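Side-chain contacts in DNA topoisomerase 2-associated protein PAT1 (Saccharomyces cerevisiae, PDB 5LMG), which activates mRNA decapping and represses translation in yeast, its C-terminal domain directly contacting the decapping enzyme Dcp2 and the 5'-3' exonuclease Xrn1: residues E82-D87 with I97-F102; G105-P110 with V157-M162; Q120-L125 with M182-Q187; I163-I168 with S200-N205. The protein carries 2 engineered substitutions. One frame throughout, in Å; residues are numbered along the deposited sequence.

How the interactions relate
All four interactions belong to one largely helical chain, and none is bridged by a hydrogen bond between its own two segments; apolar carbons do most of the work. The touching residues of interactions 1 and 3 are all buried, those of 4 buried apart from a partly exposed N205, whereas interaction 2 is partly buried and has an exposed lysine at its border. Helix 151-174 serves both interactions 2 and 4, whose centres lie about 10 Å apart and which are joined by an amide pair, Q161 with N205. Interaction 1 touches interaction 2 through L100 and interaction 3 through I86. The chemistry shifts accordingly: a methionine methyl on backbone carbonyls in 1, isoleucine on leucine and a ring edge in 2, leucines alone in 3, leucine on isoleucine and asparagine in 4.

Interaction 1 (E82-D87 with I97-F102); sequences EALHID and ISMLSF
M99 is the residue through which I97-F102 reaches the A83-L84 backbone, and only 92 Å² is buried between the segments. Ahead of it, S98 faces elsewhere and hydrogen-bonds through OG to S45. M99 then points straight at the other segment. Its chain runs out and bends at the last torsion (chi3 -80°), which turns the terminal methyl onto the turn. CE lies 3.4 Å from L84 O and 3.9 Å from L84 CA, and A83 O is a little farther, 4.1 Å from the same methyl. The meeting is thus between a weakly polar methyl and two carbonyl oxygens, with no hydrogen bond; the side-chain contact proper, L84 CD2 with M99 CE at 4.5 Å, is loose. M99 to F102 forms a type I turn, closed by F102 N on M99 O at 3.3 Å. L100 turns to M109, and F102, at the N-cap position of helix 103-114, lies on I51 and I55. On the opposing side, E82-H85 is also a type I turn, and H85 has the positive phi (56°) common where a helix stops. The contact therefore joins the loop after helix 78-82 to helix 95-99 by a methionine methyl over turn carbonyls, in a mainly helical fold consistent with the TPR clan of this family.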
loop_
_atom_site.group_PDB
_atom_site.type_symbol
_atom_site.label_atom_id
_atom_site.label_comp_id
_atom_site.label_asym_id
_atom_site.label_seq_id
_atom_site.Cartn_x
_atom_site.Cartn_y
_atom_site.Cartn_z
ATOM N N GLU A 82 -3.840 28.364 3.014
ATOM C CA GLU A 82 -5.251 28.737 2.862
ATOM C C GLU A 82 -5.843 28.281 1.517
ATOM O O GLU A 82 -6.993 27.845 1.485
ATOM C CB GLU A 82 -5.453 30.243 3.078
ATOM C CG GLU A 82 -5.512 30.634 4.546
ATOM C CD GLU A 82 -5.882 32.084 4.796
ATOM O OE1 GLU A 82 -7.060 32.448 4.576
ATOM O OE2 GLU A 82 -4.997 32.853 5.235
ATOM N N ALA A 83 -5.039 28.318 0.431
ATOM C CA ALA A 83 -5.442 27.878 -0.916
ATOM C C ALA A 83 -5.672 26.348 -1.028
ATOM O O ALA A 83 -6.229 25.891 -2.026
ATOM C CB ALA A 83 -4.422 28.342 -1.947
ATOM N N LEU A 84 -5.276 25.571 0.004
ATOM C CA LEU A 84 -5.434 24.110 0.060
ATOM C C LEU A 84 -6.805 23.626 0.584
ATOM O O LEU A 84 -7.190 22.485 0.305
ATOM C CB LEU A 84 -4.300 23.453 0.868
ATOM C CG LEU A 84 -2.872 23.501 0.323
ATOM C CD1 LEU A 84 -1.906 22.910 1.331
ATOM C CD2 LEU A 84 -2.741 22.739 -0.989
ATOM N N HIS A 85 -7.516 24.477 1.363
ATOM C CA HIS A 85 -8.852 24.225 1.939
ATOM C C HIS A 85 -8.944 22.960 2.806
ATOM O O HIS A 85 -9.935 22.232 2.707
ATOM C CB HIS A 85 -9.929 24.209 0.826
ATOM C CG HIS A 85 -10.117 25.526 0.147
ATOM N ND1 HIS A 85 -9.188 26.014 -0.750
ATOM C CD2 HIS A 85 -11.137 26.409 0.248
ATOM C CE1 HIS A 85 -9.662 27.179 -1.161
ATOM N NE2 HIS A 85 -10.834 27.459 -0.586
ATOM N N ILE A 86 -7.920 22.689 3.642
ATOM C CA ILE A 86 -7.901 21.507 4.513
ATOM C C ILE A 86 -8.925 21.645 5.665
ATOM O O ILE A 86 -9.660 20.689 5.933
ATOM C CB ILE A 86 -6.458 21.152 4.987
ATOM C CG1 ILE A 86 -5.795 20.189 3.993
ATOM C CG2 ILE A 86 -6.408 20.545 6.404
ATOM C CD1 ILE A 86 -4.773 20.793 3.201
ATOM N N ASP A 87 -8.992 22.834 6.308
ATOM C CA ASP A 87 -9.920 23.115 7.414
ATOM C C ASP A 87 -11.346 23.478 6.936
ATOM O O ASP A 87 -12.217 23.789 7.757
ATOM C CB ASP A 87 -9.340 24.187 8.360
ATOM C CG ASP A 87 -8.114 23.738 9.142
ATOM O OD1 ASP A 87 -8.169 22.652 9.765
ATOM O OD2 ASP A 87 -7.119 24.494 9.170
ATOM N N ILE A 97 -9.037 16.775 -1.005
ATOM C CA ILE A 97 -9.242 15.380 -1.408
ATOM C C ILE A 97 -9.552 15.311 -2.908
ATOM O O ILE A 97 -8.977 14.475 -3.601
ATOM C CB ILE A 97 -10.300 14.656 -0.509
ATOM C CG1 ILE A 97 -9.816 14.526 0.962
ATOM C CG2 ILE A 97 -10.762 13.294 -1.077
ATOM C CD1 ILE A 97 -8.616 13.539 1.236
ATOM N N SER A 98 -10.412 16.212 -3.409
ATOM C CA SER A 98 -10.744 16.271 -4.840
ATOM C C SER A 98 -9.570 16.714 -5.716
ATOM O O SER A 98 -9.437 16.202 -6.831
ATOM C CB SER A 98 -11.964 17.145 -5.080
ATOM O OG SER A 98 -13.132 16.385 -4.815
ATOM N N MET A 99 -8.689 17.614 -5.196
ATOM C CA MET A 99 -7.487 18.090 -5.901
ATOM C C MET A 99 -6.533 16.922 -6.199
ATOM O O MET A 99 -5.832 16.935 -7.215
ATOM C CB MET A 99 -6.771 19.202 -5.109
ATOM C CG MET A 99 -7.425 20.569 -5.278
ATOM S SD MET A 99 -6.402 21.998 -4.787
ATOM C CE MET A 99 -6.626 21.965 -3.029
ATOM N N LEU A 100 -6.571 15.893 -5.335
ATOM C CA LEU A 100 -5.784 14.668 -5.419
ATOM C C LEU A 100 -6.287 13.710 -6.521
ATOM O O LEU A 100 -5.619 12.721 -6.804
ATOM C CB LEU A 100 -5.742 13.978 -4.040
ATOM C CG LEU A 100 -4.505 14.210 -3.157
ATOM C CD1 LEU A 100 -4.344 15.660 -2.780
ATOM C CD2 LEU A 100 -4.607 13.408 -1.870
ATOM N N SER A 101 -7.458 14.003 -7.139
ATOM C CA SER A 101 -8.018 13.247 -8.274
ATOM C C SER A 101 -7.272 13.606 -9.556
ATOM O O SER A 101 -7.394 12.882 -10.534
ATOM C CB SER A 101 -9.490 13.587 -8.493
ATOM O OG SER A 101 -10.325 13.063 -7.478
ATOM N N PHE A 102 -6.547 14.744 -9.571
ATOM C CA PHE A 102 -5.818 15.235 -10.744
ATOM C C PHE A 102 -4.310 15.066 -10.586
ATOM O O PHE A 102 -3.783 15.296 -9.491
ATOM C CB PHE A 102 -6.169 16.706 -11.010
ATOM C CG PHE A 102 -7.631 16.940 -11.323
ATOM C CD1 PHE A 102 -8.112 16.813 -12.621
ATOM C CD2 PHE A 102 -8.532 17.269 -10.312
ATOM C CE1 PHE A 102 -9.467 17.007 -12.906
ATOM C CE2 PHE A 102 -9.890 17.457 -10.597
ATOM C CZ PHE A 102 -10.347 17.329 -11.891
#

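Interaction 2 (G105-P110 with V157-M162)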
loop_
_atom_site.group_PDB
_atom_site.type_symbol
_atom_site.label_atom_id
_atom_site.label_comp_id
_atom_site.label_asym_id
_atom_site.label_seq_id
_atom_site.Cartn_x
_atom_site.Cartn_y
_atom_site.Cartn_z
ATOM N N GLY A 105 -2.496 18.071 -9.131
ATOM C CA GLY A 105 -2.640 18.126 -7.675
ATOM C C GLY A 105 -1.626 17.229 -6.980
ATOM O O GLY A 105 -0.903 17.677 -6.091
ATOM N N ILE A 106 -1.491 15.980 -7.458
ATOM C CA ILE A 106 -0.533 14.988 -6.941
ATOM C C ILE A 106 0.934 15.458 -7.093
ATOM O O ILE A 106 1.699 15.407 -6.125
ATOM C CB ILE A 106 -0.776 13.577 -7.591
ATOM C CG1 ILE A 106 -2.171 13.011 -7.209
ATOM C CG2 ILE A 106 0.357 12.563 -7.226
ATOM C CD1 ILE A 106 -2.655 11.864 -8.111
ATOM N N LYS A 107 1.306 15.937 -8.297
ATOM C CA LYS A 107 2.681 16.326 -8.613
ATOM C C LYS A 107 3.230 17.523 -7.790
ATOM O O LYS A 107 4.429 17.549 -7.543
ATOM C CB LYS A 107 2.860 16.538 -10.118
ATOM C CG LYS A 107 3.055 15.199 -10.842
ATOM C CD LYS A 107 2.408 15.176 -12.216
ATOM C CE LYS A 107 3.439 15.199 -13.312
ATOM N NZ LYS A 107 2.817 15.288 -14.660
ATOM N N ILE A 108 2.370 18.444 -7.311
ATOM C CA ILE A 108 2.804 19.606 -6.511
ATOM C C ILE A 108 3.011 19.269 -5.004
ATOM O O ILE A 108 3.622 20.065 -4.286
ATOM C CB ILE A 108 1.847 20.822 -6.721
ATOM C CG1 ILE A 108 2.451 22.167 -6.235
ATOM C CG2 ILE A 108 0.459 20.600 -6.130
ATOM C CD1 ILE A 108 3.041 22.990 -7.293
ATOM N N MET A 109 2.504 18.099 -4.538
ATOM C CA MET A 109 2.554 17.666 -3.135
ATOM C C MET A 109 3.960 17.694 -2.490
ATOM O O MET A 109 4.042 18.254 -1.397
ATOM C CB MET A 109 1.893 16.298 -2.946
ATOM C CG MET A 109 1.076 16.202 -1.669
ATOM S SD MET A 109 -0.079 17.572 -1.388
ATOM C CE MET A 109 -1.163 17.367 -2.716
ATOM N N PRO A 110 5.074 17.182 -3.098
ATOM C CA PRO A 110 6.383 17.294 -2.415
ATOM C C PRO A 110 6.835 18.745 -2.203
ATOM O O PRO A 110 7.397 19.061 -1.151
ATOM C CB PRO A 110 7.346 16.502 -3.314
ATOM C CG PRO A 110 6.480 15.689 -4.218
ATOM C CD PRO A 110 5.210 16.466 -4.387
ATOM N N VAL A 157 -2.586 5.586 -10.666
ATOM C CA VAL A 157 -2.366 4.791 -9.452
ATOM C C VAL A 157 -0.860 4.730 -9.152
ATOM O O VAL A 157 -0.466 5.018 -8.022
ATOM C CB VAL A 157 -3.046 3.386 -9.524
ATOM C CG1 VAL A 157 -2.670 2.509 -8.322
ATOM C CG2 VAL A 157 -4.571 3.514 -9.624
ATOM N N ASP A 158 -0.024 4.419 -10.174
ATOM C CA ASP A 158 1.439 4.355 -10.048
ATOM C C ASP A 158 2.031 5.729 -9.633
ATOM O O ASP A 158 2.957 5.765 -8.815
ATOM C CB ASP A 158 2.091 3.857 -11.355
ATOM C CG ASP A 158 1.635 2.489 -11.858
ATOM O OD1 ASP A 158 1.075 1.706 -11.051
ATOM O OD2 ASP A 158 1.862 2.192 -13.050
ATOM N N LEU A 159 1.472 6.841 -10.178
ATOM C CA LEU A 159 1.890 8.208 -9.833
ATOM C C LEU A 159 1.613 8.509 -8.353
ATOM O O LEU A 159 2.519 8.955 -7.652
ATOM C CB LEU A 159 1.232 9.278 -10.736
ATOM C CG LEU A 159 1.672 10.737 -10.462
ATOM C CD1 LEU A 159 3.077 11.008 -10.994
ATOM C CD2 LEU A 159 0.673 11.735 -11.035
ATOM N N PHE A 160 0.358 8.287 -7.897
ATOM C CA PHE A 160 -0.060 8.491 -6.514
ATOM C C PHE A 160 0.823 7.669 -5.575
ATOM O O PHE A 160 1.299 8.203 -4.576
ATOM C CB PHE A 160 -1.535 8.107 -6.330
ATOM C CG PHE A 160 -2.133 8.601 -5.035
ATOM C CD1 PHE A 160 -1.910 7.921 -3.842
ATOM C CD2 PHE A 160 -2.926 9.741 -5.007
ATOM C CE1 PHE A 160 -2.474 8.372 -2.643
ATOM C CE2 PHE A 160 -3.484 10.196 -3.807
ATOM C CZ PHE A 160 -3.253 9.505 -2.636
ATOM N N GLN A 161 1.097 6.404 -5.940
ATOM C CA GLN A 161 1.954 5.484 -5.194
ATOM C C GLN A 161 3.376 6.040 -5.010
ATOM O O GLN A 161 3.866 6.095 -3.882
ATOM C CB GLN A 161 1.969 4.102 -5.886
ATOM C CG GLN A 161 2.978 3.071 -5.335
ATOM C CD GLN A 161 2.559 2.424 -4.029
ATOM O OE1 GLN A 161 1.383 2.119 -3.794
ATOM N NE2 GLN A 161 3.534 2.163 -3.161
ATOM N N MET A 162 4.011 6.470 -6.114
ATOM C CA MET A 162 5.374 6.991 -6.163
ATOM C C MET A 162 5.559 8.306 -5.374
ATOM O O MET A 162 6.533 8.436 -4.632
ATOM C CB MET A 162 5.807 7.157 -7.634
ATOM C CG MET A 162 7.240 7.580 -7.812
ATOM S SD MET A 162 7.594 8.136 -9.495
ATOM C CE MET A 162 6.897 9.768 -9.468
#
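I106 meets both L159 and F160 of the facing helix, and its atoms divide the work. CB, pointing at V157-M162, is 4.2 Å from L159 CD2. There the chain forks: a chi1 of -64° places CG1 beside the backbone N and leaves CG2 on the side of L159. CG2 lies 3.9 Å from L159 CD2, and L159 CG is equally near. The other branch goes to the aromatic residue, with CG1 4.0 Å from F160 CD2 and the tip CD1 closer still at 3.8 Å. CD1 sits at the rim of the ring, near its plane, so this is contact with an edge and no stacking over a face. With an alanine at I106 both branches go, and L159 CD2 and the F160 edge would probably be left facing a gap between the helices. K107 borders the patch: the aliphatic CD of this exposed lysine rests 4.0 Å from L159 CD2, its chain crossing the leucine at about a right angle. The short axes run nearly parallel, at 15° and 9.9 Å apart, and 213 Å² is buried between the segments. Helix 103-114 is kinked at P110, whose nitrogen cannot donate to the preceding turn, and at the kink M109 and P110 lean on I164 and I167, farther along the same partner helix. Around the pair, helix 48-70 touches K107 and I108 through Y59, L100 lies against both M109 and F160, and I202 of helix 201-216 packs on F160.

Interaction 3 (Q120-L125 with M182-Q187); sequences QKLKIL and MGLLLQ
L184 packs against L122 and L125, and the interactions between Q120-L125 and M182-Q187 are entirely of van der Waals kind. L184 points directly at the other helix; its CG lies beside the backbone N (chi1 -62°), and both methyls face L125. CD2 approaches the backbone as well as the side chain of L125, lying 4.0 Å from L125 C and 4.1 Å from L125 CB. The other methyl, L184 CD1, meets L125 CD1 at 4.1 Å. L122 adds a methyl-to-methyl contact, its CD2 lying 4.2 Å from L184 CD2. In L122 and L125 the second torsion is far from a staggered value (-103° and -128°), so the positions of their methyls are weaker evidence than that of L125 CB. L184 is thus presented to two residues about one turn apart, and the 126 Å² buried here is modest. In this largely helical, probably TPR-like fold, helix 151-174 touches both partners, with I168 and F171 on L125 and L172 on L184. L210 of helix 201-216 reaches L184 as well. Polar interactions stay outside the contact. Within each helix the backbone is satisfied in the regular way, as in L125 N to K121 O at 3.2 Å and Q187 N to G183 O at 3.0 Å. On other faces of helix 118-130, Q120 OE1 accepts from D117 N, and K123 forms a long, weak ion pair with D87.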
loop_
_atom_site.group_PDB
_atom_site.type_symbol
_atom_site.label_atom_id
_atom_site.label_comp_id
_atom_site.label_asym_id
_atom_site.label_seq_id
_atom_site.Cartn_x
_atom_site.Cartn_y
_atom_site.Cartn_z
ATOM N N GLN A 120 0.772 21.252 10.218
ATOM C CA GLN A 120 0.126 21.432 8.911
ATOM C C GLN A 120 0.195 20.120 8.111
ATOM O O GLN A 120 -0.829 19.672 7.585
ATOM C CB GLN A 120 0.776 22.584 8.124
ATOM C CG GLN A 120 0.348 23.969 8.603
ATOM C CD GLN A 120 1.120 25.065 7.911
ATOM O OE1 GLN A 120 2.325 24.957 7.665
ATOM N NE2 GLN A 120 0.441 26.149 7.577
ATOM N N LYS A 121 1.391 19.484 8.082
ATOM C CA LYS A 121 1.657 18.203 7.428
ATOM C C LYS A 121 0.800 17.089 8.079
ATOM O O LYS A 121 0.273 16.232 7.374
ATOM C CB LYS A 121 3.148 17.844 7.532
ATOM C CG LYS A 121 4.088 18.713 6.708
ATOM C CD LYS A 121 5.537 18.382 7.044
ATOM C CE LYS A 121 6.514 19.174 6.219
ATOM N NZ LYS A 121 7.916 18.806 6.545
ATOM N N LEU A 122 0.677 17.107 9.427
ATOM C CA LEU A 122 -0.122 16.141 10.183
ATOM C C LEU A 122 -1.610 16.303 9.843
ATOM O O LEU A 122 -2.290 15.299 9.644
ATOM C CB LEU A 122 0.151 16.280 11.698
ATOM C CG LEU A 122 -0.173 15.109 12.656
ATOM C CD1 LEU A 122 -1.440 15.352 13.415
ATOM C CD2 LEU A 122 -0.137 13.737 11.993
ATOM N N LYS A 123 -2.087 17.562 9.689
ATOM C CA LYS A 123 -3.474 17.872 9.298
ATOM C C LYS A 123 -3.824 17.315 7.904
ATOM O O LYS A 123 -4.952 16.862 7.690
ATOM C CB LYS A 123 -3.738 19.380 9.342
ATOM C CG LYS A 123 -4.124 19.892 10.721
ATOM C CD LYS A 123 -4.367 21.401 10.691
ATOM C CE LYS A 123 -4.723 21.969 12.043
ATOM N NZ LYS A 123 -6.102 21.598 12.459
ATOM N N ILE A 124 -2.852 17.329 6.978
ATOM C CA ILE A 124 -3.000 16.777 5.623
ATOM C C ILE A 124 -3.184 15.252 5.709
ATOM O O ILE A 124 -4.135 14.731 5.127
ATOM C CB ILE A 124 -1.846 17.207 4.678
ATOM C CG1 ILE A 124 -2.016 18.708 4.283
ATOM C CG2 ILE A 124 -1.753 16.284 3.435
ATOM C CD1 ILE A 124 -0.927 19.336 3.446
ATOM N N LEU A 125 -2.300 14.560 6.467
ATOM C CA LEU A 125 -2.346 13.109 6.681
ATOM C C LEU A 125 -3.681 12.712 7.341
ATOM O O LEU A 125 -4.322 11.762 6.885
ATOM C CB LEU A 125 -1.166 12.629 7.550
ATOM C CG LEU A 125 0.309 12.694 7.075
ATOM C CD1 LEU A 125 0.984 11.351 7.240
ATOM C CD2 LEU A 125 0.499 13.265 5.668
ATOM N N MET A 182 -0.968 6.622 16.454
ATOM C CA MET A 182 -2.174 5.980 16.995
ATOM C C MET A 182 -3.408 6.737 16.505
ATOM O O MET A 182 -4.353 6.108 16.025
ATOM C CB MET A 182 -2.140 5.866 18.531
ATOM C CG MET A 182 -1.072 4.901 19.071
ATOM S SD MET A 182 -1.166 3.209 18.420
ATOM C CE MET A 182 0.379 3.105 17.586
ATOM N N GLY A 183 -3.321 8.074 16.516
ATOM C CA GLY A 183 -4.359 8.966 16.009
ATOM C C GLY A 183 -4.727 8.678 14.557
ATOM O O GLY A 183 -5.913 8.584 14.231
ATOM N N LEU A 184 -3.715 8.479 13.684
ATOM C CA LEU A 184 -3.928 8.198 12.253
ATOM C C LEU A 184 -4.568 6.834 12.014
ATOM O O LEU A 184 -5.429 6.709 11.146
ATOM C CB LEU A 184 -2.629 8.356 11.428
ATOM C CG LEU A 184 -1.973 9.752 11.393
ATOM C CD1 LEU A 184 -0.655 9.701 10.651
ATOM C CD2 LEU A 184 -2.881 10.791 10.737
ATOM N N LEU A 185 -4.180 5.825 12.806
ATOM C CA LEU A 185 -4.735 4.470 12.730
ATOM C C LEU A 185 -6.223 4.475 13.089
ATOM O O LEU A 185 -7.028 3.851 12.388
ATOM C CB LEU A 185 -3.974 3.534 13.678
ATOM C CG LEU A 185 -2.704 2.909 13.113
ATOM C CD1 LEU A 185 -1.739 2.551 14.235
ATOM C CD2 LEU A 185 -3.019 1.697 12.255
ATOM N N LEU A 186 -6.577 5.205 14.164
ATOM C CA LEU A 186 -7.953 5.362 14.631
ATOM C C LEU A 186 -8.777 6.108 13.596
ATOM O O LEU A 186 -9.914 5.714 13.358
ATOM C CB LEU A 186 -8.014 6.073 15.995
ATOM C CG LEU A 186 -7.663 5.221 17.220
ATOM C CD1 LEU A 186 -7.556 6.091 18.474
ATOM C CD2 LEU A 186 -8.673 4.098 17.425
ATOM N N GLN A 187 -8.188 7.136 12.931
ATOM C CA GLN A 187 -8.848 7.889 11.851
ATOM C C GLN A 187 -9.241 6.933 10.711
ATOM O O GLN A 187 -10.359 7.004 10.210
ATOM C CB GLN A 187 -7.936 9.009 11.296
ATOM C CG GLN A 187 -7.827 10.259 12.173
ATOM C CD GLN A 187 -9.066 11.125 12.200
ATOM O OE1 GLN A 187 -9.754 11.324 11.192
ATOM N NE2 GLN A 187 -9.344 11.711 13.356
#

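Interaction 4 (I163-I168 with S200-N205); sequences IILKII and SKIGLN. With EDO (1,2-ethanediol), chain J.
L165 lays its CD2 methyl on the CB of N205 at 3.5 Å, close for two aliphatic carbons, and the two side chains cross at about a right angle. Its chi1 of -96° lies off the staggered positions, in keeping with tight packing. The other methyl, CD1, turns to I202 and stands 4.2 Å from I202 CG2. N205 thus offers carbon to the leucine, while its amide serves elsewhere: CG lies beside the backbone N (chi1 -69°), and ND2 hydrogen-bonds to Q161 OE1, in the turn of helix 151-174 just before this segment. A leucine at N205 would probably leave Q161 OE1 without this donor and remove this polar link between the helices. The backbone carbonyl of N205 accepts from O1 of a 1,2-ethanediol at 2.7 Å, and C2 of that molecule lies 3.4 Å from N205 OD1; the diol probably comes from the crystallisation liquor. At the start of the helix, S200 OG takes the N-H of G203 at 3.0 Å in a nearly straight bond (170°) and also bonds S141 OG. K201 makes a cation-pi contact with Y276 of helix 275-286. The serine N-cap starts helix 201-216, whose I202 and N205 pack on helix 151-174 near the centre of this mostly helical, probably TPR-like domain.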
loop_
_atom_site.group_PDB
_atom_site.type_symbol
_atom_site.label_atom_id
_atom_site.label_comp_id
_atom_site.label_asym_id
_atom_site.label_seq_id
_atom_site.Cartn_x
_atom_site.Cartn_y
_atom_site.Cartn_z
ATOM N N ILE A 163 4.642 9.269 -5.544
ATOM C CA ILE A 163 4.749 10.585 -4.918
ATOM C C ILE A 163 4.179 10.625 -3.495
ATOM O O ILE A 163 4.934 10.911 -2.564
ATOM C CB ILE A 163 4.147 11.683 -5.841
ATOM C CG1 ILE A 163 5.044 11.881 -7.089
ATOM C CG2 ILE A 163 3.915 13.009 -5.077
ATOM C CD1 ILE A 163 4.509 12.828 -8.193
ATOM N N ILE A 164 2.859 10.373 -3.333
ATOM C CA ILE A 164 2.148 10.477 -2.060
ATOM C C ILE A 164 2.685 9.532 -0.964
ATOM O O ILE A 164 2.947 9.998 0.155
ATOM C CB ILE A 164 0.608 10.336 -2.243
ATOM C CG1 ILE A 164 0.059 11.256 -3.388
ATOM C CG2 ILE A 164 -0.159 10.528 -0.930
ATOM C CD1 ILE A 164 0.302 12.825 -3.296
ATOM N N LEU A 165 2.858 8.237 -1.272
ATOM C CA LEU A 165 3.310 7.292 -0.252
ATOM C C LEU A 165 4.736 7.554 0.237
ATOM O O LEU A 165 4.970 7.422 1.431
ATOM C CB LEU A 165 3.104 5.845 -0.691
ATOM C CG LEU A 165 1.802 5.190 -0.173
ATOM C CD1 LEU A 165 0.536 5.946 -0.614
ATOM C CD2 LEU A 165 1.730 3.776 -0.595
ATOM N N LYS A 166 5.647 8.015 -0.648
ATOM C CA LYS A 166 7.027 8.394 -0.313
ATOM C C LYS A 166 7.029 9.567 0.702
ATOM O O LYS A 166 7.838 9.574 1.626
ATOM C CB LYS A 166 7.782 8.796 -1.599
ATOM C CG LYS A 166 9.308 8.811 -1.493
ATOM C CD LYS A 166 9.945 9.604 -2.643
ATOM C CE LYS A 166 9.915 8.897 -3.982
ATOM N NZ LYS A 166 10.004 9.861 -5.109
ATOM N N ILE A 167 6.108 10.537 0.530
ATOM C CA ILE A 167 5.923 11.694 1.415
ATOM C C ILE A 167 5.427 11.231 2.808
ATOM O O ILE A 167 5.956 11.676 3.820
ATOM C CB ILE A 167 4.950 12.728 0.767
ATOM C CG1 ILE A 167 5.598 13.454 -0.427
ATOM C CG2 ILE A 167 4.405 13.734 1.792
ATOM C CD1 ILE A 167 4.585 14.161 -1.347
ATOM N N ILE A 168 4.408 10.347 2.843
ATOM C CA ILE A 168 3.831 9.827 4.081
ATOM C C ILE A 168 4.904 9.084 4.889
ATOM O O ILE A 168 5.105 9.424 6.056
ATOM C CB ILE A 168 2.537 9.016 3.807
ATOM C CG1 ILE A 168 1.408 9.981 3.352
ATOM C CG2 ILE A 168 2.114 8.176 5.025
ATOM C CD1 ILE A 168 0.209 9.359 2.673
ATOM N N SER A 200 -7.817 -2.407 -2.362
ATOM C CA SER A 200 -7.064 -1.402 -3.104
ATOM C C SER A 200 -5.571 -1.506 -2.801
ATOM O O SER A 200 -5.183 -1.590 -1.632
ATOM C CB SER A 200 -7.598 -0.006 -2.774
ATOM O OG SER A 200 -6.635 1.027 -2.904
ATOM N N LYS A 201 -4.735 -1.455 -3.857
ATOM C CA LYS A 201 -3.278 -1.483 -3.731
ATOM C C LYS A 201 -2.770 -0.306 -2.858
ATOM O O LYS A 201 -1.952 -0.529 -1.972
ATOM C CB LYS A 201 -2.596 -1.510 -5.107
ATOM C CG LYS A 201 -1.089 -1.738 -5.047
ATOM C CD LYS A 201 -0.469 -1.703 -6.432
ATOM C CE LYS A 201 0.861 -2.402 -6.469
ATOM N NZ LYS A 201 1.407 -2.471 -7.848
ATOM N N ILE A 202 -3.300 0.914 -3.081
ATOM C CA ILE A 202 -2.970 2.140 -2.324
ATOM C C ILE A 202 -3.425 2.003 -0.868
ATOM O O ILE A 202 -2.651 2.303 0.041
ATOM C CB ILE A 202 -3.532 3.437 -2.997
ATOM C CG1 ILE A 202 -3.100 3.576 -4.494
ATOM C CG2 ILE A 202 -3.197 4.719 -2.182
ATOM C CD1 ILE A 202 -1.550 3.603 -4.792
ATOM N N GLY A 203 -4.672 1.563 -0.676
ATOM C CA GLY A 203 -5.263 1.335 0.640
ATOM C C GLY A 203 -4.434 0.380 1.467
ATOM O O GLY A 203 -4.044 0.719 2.589
ATOM N N LEU A 204 -4.087 -0.785 0.872
ATOM C CA LEU A 204 -3.272 -1.807 1.524
ATOM C C LEU A 204 -1.888 -1.292 1.906
ATOM O O LEU A 204 -1.456 -1.514 3.040
ATOM C CB LEU A 204 -3.175 -3.090 0.686
ATOM C CG LEU A 204 -2.798 -4.355 1.466
ATOM C CD1 LEU A 204 -3.959 -4.831 2.368
ATOM C CD2 LEU A 204 -2.388 -5.471 0.523
ATOM N N ASN A 205 -1.203 -0.604 0.967
ATOM C CA ASN A 205 0.125 -0.032 1.210
ATOM C C ASN A 205 0.098 1.051 2.294
ATOM O O ASN A 205 1.016 1.103 3.105
ATOM C CB ASN A 205 0.754 0.465 -0.067
ATOM C CG ASN A 205 1.157 -0.626 -1.038
ATOM O OD1 ASN A 205 1.193 -1.822 -0.713
ATOM N ND2 ASN A 205 1.451 -0.237 -2.266
HETATM C C1 EDO J . 4.285 -0.553 2.183
HETATM O O1 EDO J . 3.411 0.533 1.981
HETATM C C2 EDO J . 4.095 -1.549 1.022
HETATM O O2 EDO J . 4.584 -2.818 1.408
#